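Local atomic coordinates of 5' nucleotidase family protein (Staphylococcus aureus subsp. aureus, PDB entry 4Q7F), a protein that belongs to the 5'-nucleotidase family, pairing a calcineurin-like phosphoesterase domain that holds two metal ions with a 5'-nucleotidase C-terminal domain. Residues Y114-P117 / Y118-D121; E56-R59 / R60-Q64. All blocks are in the same frame, centred on the assembly; numbering follows the deposited sequence.

Both contacts are local and sit in the calcineurin-like phosphoesterase part of the chain, in series, with neither nesting in nor crossing the other. Coming from the N terminus, contact 2 is reached first: residues 56-64 form the C-terminal end of helix 48-59 and the turn that carries the chain into strand 65-69, beside strand 19-25. After that strand, helices 78-85 and 91-99 and the short strand 104-105, contact 1 opens helix 116-125, where residues 114-121 pass from a loop into the first turns of the helix. One contact thus ends a helix at the surface and the other begins one nearer the bound metal ions; the nearest atoms of contacts 1 and 2 are about 23 Å apart.

Contact 1 of 2, residues Y114-P117 / Y118-D121; sequences YGLP and YLKD
Different first torsions bring the rings of Tyr114 and Tyr118 together: CG of Tyr114 stands anti to its carbonyl carbon (chi1 -60°), whereas CG of Tyr118 is anti to the backbone N (chi1 -174°). The side chains run side by side and point the same way, with Tyr114 CB 3.6 Å from Tyr118 CD2. The rings form an offset edge-to-face pair, the edge of Tyr114 turned to the face of Tyr118, with centroids 5.4 Å apart and planes at 67°. Ile84 of helix 78-85 touches both tyrosine side chains.

Gly115 is the N-cap, and its positive phi would press a CB against the preceding carbonyl O. Gly115 O accepts from Leu119 N at 3.2 Å. Lys120 N makes a nearly straight bond to Leu116 O (2.8 Å), and Asp121 N reaches Pro117 O. Pro117 suits the first turn of a helix, where its lack of an N-H costs no backbone bond. One water receives the N-H of Tyr118 and donates to Tyr114 O, bridging the start of the helix.

Lys120 lays its CE 3.8 Å from Leu116 CD2, while its NZ pairs with Glu137. Apolar contact therefore steadies the lysine's stem and an outside acid holds its tip, while the water serves the first-turn N-H of Tyr118 and the carbonyls of Gly115, Leu116 and Pro117 take the N-H groups that follow.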
loop_
_atom_site.group_PDB
_atom_site.type_symbol
_atom_site.label_atom_id
_atom_site.label_comp_id
_atom_site.label_asym_id
_atom_site.label_seq_id
_atom_site.Cartn_x
_atom_site.Cartn_y
_atom_site.Cartn_z
ATOM N N TYR A 114 7.051 -4.243 9.278
ATOM C CA TYR A 114 8.003 -4.011 10.362
ATOM C C TYR A 114 8.415 -5.278 11.095
ATOM O O TYR A 114 8.978 -5.206 12.189
ATOM C CB TYR A 114 7.400 -3.028 11.372
ATOM C CG TYR A 114 7.039 -1.671 10.797
ATOM C CD1 TYR A 114 8.023 -0.811 10.331
ATOM C CD2 TYR A 114 5.716 -1.244 10.745
ATOM C CE1 TYR A 114 7.704 0.430 9.821
ATOM C CE2 TYR A 114 5.380 -0.001 10.239
ATOM C CZ TYR A 114 6.371 0.835 9.784
ATOM O OH TYR A 114 6.033 2.081 9.288
ATOM N N GLY A 115 8.144 -6.437 10.505
ATOM C CA GLY A 115 8.507 -7.702 11.125
ATOM C C GLY A 115 7.358 -8.422 11.801
ATOM O O GLY A 115 6.374 -7.805 12.220
ATOM N N LEU A 116 7.500 -9.742 11.938
ATOM C CA LEU A 116 6.459 -10.550 12.511
ATOM C C LEU A 116 6.255 -10.301 14.009
ATOM O O LEU A 116 5.113 -10.246 14.451
ATOM C CB LEU A 116 6.690 -12.030 12.200
ATOM C CG LEU A 116 5.479 -12.936 12.420
ATOM C CD1 LEU A 116 4.307 -12.452 11.582
ATOM C CD2 LEU A 116 5.809 -14.398 12.092
ATOM N N PRO A 117 7.351 -10.149 14.796
ATOM C CA PRO A 117 7.195 -9.870 16.223
ATOM C C PRO A 117 6.461 -8.553 16.504
ATOM O O PRO A 117 5.670 -8.473 17.448
ATOM C CB PRO A 117 8.643 -9.799 16.742
ATOM C CG PRO A 117 9.435 -10.581 15.775
ATOM C CD PRO A 117 8.762 -10.387 14.438
ATOM N N TYR A 118 6.733 -7.530 15.708
ATOM C CA TYR A 118 6.058 -6.251 15.854
ATOM C C TYR A 118 4.548 -6.463 15.611
ATOM O O TYR A 118 3.731 -6.025 16.402
ATOM C CB TYR A 118 6.646 -5.241 14.889
ATOM C CG TYR A 118 6.117 -3.835 15.038
ATOM C CD1 TYR A 118 6.630 -2.971 16.008
ATOM C CD2 TYR A 118 5.143 -3.355 14.183
ATOM C CE1 TYR A 118 6.156 -1.676 16.121
ATOM C CE2 TYR A 118 4.683 -2.072 14.277
ATOM C CZ TYR A 118 5.180 -1.238 15.251
ATOM O OH TYR A 118 4.687 0.042 15.324
ATOM N N LEU A 119 4.202 -7.213 14.562
ATOM C CA LEU A 119 2.797 -7.508 14.255
ATOM C C LEU A 119 2.127 -8.314 15.374
ATOM O O LEU A 119 1.050 -7.938 15.863
ATOM C CB LEU A 119 2.676 -8.258 12.935
ATOM C CG LEU A 119 1.254 -8.655 12.529
ATOM C CD1 LEU A 119 0.326 -7.441 12.498
ATOM C CD2 LEU A 119 1.249 -9.370 11.191
ATOM N N LYS A 120 2.770 -9.408 15.789
ATOM C CA LYS A 120 2.213 -10.254 16.840
ATOM C C LYS A 120 1.956 -9.453 18.116
ATOM O O LYS A 120 0.890 -9.594 18.735
ATOM C CB LYS A 120 3.109 -11.461 17.133
ATOM C CG LYS A 120 3.182 -12.502 16.013
ATOM C CD LYS A 120 3.940 -13.729 16.490
ATOM C CE LYS A 120 3.994 -14.821 15.436
ATOM N NZ LYS A 120 4.841 -15.975 15.875
ATOM N N ASP A 121 2.933 -8.640 18.527
ATOM C CA ASP A 121 2.778 -7.774 19.709
ATOM C C ASP A 121 1.563 -6.828 19.544
ATOM O O ASP A 121 0.808 -6.572 20.493
ATOM C CB ASP A 121 4.037 -6.941 19.918
ATOM C CG ASP A 121 3.913 -5.990 21.074
ATOM O OD1 ASP A 121 3.819 -6.466 22.223
ATOM O OD2 ASP A 121 3.913 -4.747 20.838
HETATM O O HOH W 1 9.067 -7.413 14.105
#

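Contact 2 of 2, residues E56-R59 / R60-Q64; sequences EQDR and RQYDQ
Asp58 O is gripped by the side chain of Gln61 and, more weakly, by a water. Gln61 NE2 donates to Asp58 O over 3.2 Å, arriving in the carbonyl plane on a lone pair, and the acceptor lies in the plane of the amide. The first torsion of Gln61 (chi1 66°) sets CG between the backbone N and the carbonyl carbon, and the chain beyond is extended, which carries the amide back over the helix end. A glutamine suits this place because it can reach a carbonyl that no longer has a helical N-H partner. The water also donates to Gln57 O at 2.8 Å and weakly accepts from Gln61 N, tying two carbonyls of the last helical turn to the turn that follows.

That turn is a type I beta turn from Arg59 to Tyr62, closed by Tyr62 N to Arg59 O at 3.1 Å; the donor stands well above the carbonyl plane. A second water donates to both Arg59 O and Tyr62 O. The Tyr62 ring has Gln61 CG over one face, near the rim, while Asp58 OD2 lies at its edge, 3.7 Å from Tyr62 CE2.

One turn back, Arg59 NH1 forms a salt bridge with Glu56 OE2 (2.9 Å), which offers its syn lone pair and lies close to the guanidinium plane of Arg59. Glu56 also pairs with Lys67, which may further stabilise its negative charge, and Arg59 NE hydrogen-bonds to Ser65 OG at the start of strand 65-69.

Asp58 OD2 makes a hydrogen bond with Tyr23 OH of strand 19-25 and a salt bridge to Arg273 NH1 of strand 270-278, and Tyr62 packs on both strands. The end of helix 48-59 is thereby fastened to two adjacent strands of the sheet just before the chain enters strand 65-69.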
loop_
_atom_site.group_PDB
_atom_site.type_symbol
_atom_site.label_atom_id
_atom_site.label_comp_id
_atom_site.label_asym_id
_atom_site.label_seq_id
_atom_site.Cartn_x
_atom_site.Cartn_y
_atom_site.Cartn_z
ATOM N N GLU A 56 -19.695 7.114 14.657
ATOM C CA GLU A 56 -20.347 7.291 15.949
ATOM C C GLU A 56 -21.656 8.071 15.839
ATOM O O GLU A 56 -22.686 7.638 16.346
ATOM C CB GLU A 56 -19.371 7.932 16.945
ATOM C CG GLU A 56 -18.281 6.981 17.388
ATOM C CD GLU A 56 -18.839 5.739 18.065
ATOM O OE1 GLU A 56 -19.397 5.871 19.162
ATOM O OE2 GLU A 56 -18.689 4.627 17.515
ATOM N N GLN A 57 -21.634 9.221 15.167
ATOM C CA GLN A 57 -22.856 9.976 14.981
ATOM C C GLN A 57 -23.906 9.208 14.167
ATOM O O GLN A 57 -25.052 9.158 14.549
ATOM C CB GLN A 57 -22.581 11.341 14.336
ATOM C CG GLN A 57 -21.785 12.245 15.245
ATOM C CD GLN A 57 -21.613 13.641 14.715
ATOM O OE1 GLN A 57 -21.912 14.612 15.409
ATOM N NE2 GLN A 57 -21.136 13.760 13.483
ATOM N N ASP A 58 -23.503 8.610 13.054
ATOM C CA ASP A 58 -24.451 7.921 12.165
ATOM C C ASP A 58 -25.066 6.605 12.654
ATOM O O ASP A 58 -26.151 6.220 12.224
ATOM C CB ASP A 58 -23.719 7.550 10.871
ATOM C CG ASP A 58 -24.677 7.123 9.765
ATOM O OD1 ASP A 58 -25.309 8.016 9.190
ATOM O OD2 ASP A 58 -24.764 5.921 9.429
ATOM N N ARG A 59 -24.333 5.881 13.490
ATOM C CA ARG A 59 -24.734 4.544 13.892
ATOM C C ARG A 59 -25.900 4.513 14.874
ATOM O O ARG A 59 -26.603 3.501 14.962
ATOM C CB ARG A 59 -23.526 3.784 14.485
ATOM C CG ARG A 59 -23.091 4.294 15.846
ATOM C CD ARG A 59 -21.783 3.684 16.320
ATOM N NE ARG A 59 -21.800 2.219 16.333
ATOM C CZ ARG A 59 -20.877 1.460 16.919
ATOM N NH1 ARG A 59 -19.833 2.006 17.553
ATOM N NH2 ARG A 59 -21.004 0.135 16.871
ATOM N N ARG A 60 -26.107 5.622 15.580
ATOM C CA ARG A 60 -27.150 5.711 16.588
ATOM C C ARG A 60 -28.576 5.439 16.049
ATOM O O ARG A 60 -29.412 4.965 16.787
ATOM C CB ARG A 60 -27.064 7.071 17.285
ATOM C CG ARG A 60 -27.977 7.225 18.486
ATOM C CD ARG A 60 -27.884 8.633 19.064
ATOM N NE ARG A 60 -28.882 8.870 20.112
ATOM C CZ ARG A 60 -30.170 9.109 19.877
ATOM N NH1 ARG A 60 -31.003 9.319 20.897
ATOM N NH2 ARG A 60 -30.647 9.117 18.628
ATOM N N GLN A 61 -28.832 5.714 14.764
ATOM C CA GLN A 61 -30.160 5.490 14.176
ATOM C C GLN A 61 -30.520 4.008 13.974
ATOM O O GLN A 61 -31.693 3.671 13.836
ATOM C CB GLN A 61 -30.280 6.200 12.827
ATOM C CG GLN A 61 -29.364 5.650 11.758
ATOM C CD GLN A 61 -29.451 6.408 10.448
ATOM O OE1 GLN A 61 -30.498 6.446 9.810
ATOM N NE2 GLN A 61 -28.339 6.965 10.017
ATOM N N TYR A 62 -29.524 3.134 13.945
ATOM C CA TYR A 62 -29.760 1.708 13.722
ATOM C C TYR A 62 -29.966 0.952 15.017
ATOM O O TYR A 62 -29.563 1.418 16.072
ATOM C CB TYR A 62 -28.615 1.140 12.906
ATOM C CG TYR A 62 -28.507 1.839 11.576
ATOM C CD1 TYR A 62 -29.444 1.615 10.590
ATOM C CD2 TYR A 62 -27.495 2.754 11.323
ATOM C CE1 TYR A 62 -29.370 2.261 9.364
ATOM C CE2 TYR A 62 -27.413 3.413 10.099
ATOM C CZ TYR A 62 -28.354 3.150 9.124
ATOM O OH TYR A 62 -28.285 3.792 7.920
ATOM N N ASP A 63 -30.618 -0.201 14.938
ATOM C CA ASP A 63 -30.895 -1.013 16.133
ATOM C C ASP A 63 -29.594 -1.543 16.746
ATOM O O ASP A 63 -29.468 -1.644 17.956
ATOM C CB ASP A 63 -31.824 -2.173 15.788
ATOM C CG ASP A 63 -33.197 -1.710 15.305
ATOM O OD1 ASP A 63 -33.624 -0.577 15.614
ATOM O OD2 ASP A 63 -33.857 -2.497 14.624
ATOM N N GLN A 64 -28.638 -1.889 15.883
ATOM C CA GLN A 64 -27.332 -2.360 16.309
ATOM C C GLN A 64 -26.397 -2.199 15.134
ATOM O O GLN A 64 -26.841 -2.086 13.992
ATOM C CB GLN A 64 -27.357 -3.816 16.797
ATOM C CG GLN A 64 -27.876 -4.827 15.802
ATOM C CD GLN A 64 -28.027 -6.196 16.434
ATOM O OE1 GLN A 64 -27.124 -6.686 17.114
ATOM N NE2 GLN A 64 -29.155 -6.817 16.215
HETATM O O HOH W 2 -27.682 8.545 13.804
HETATM O O HOH W 3 -26.766 1.171 16.267
#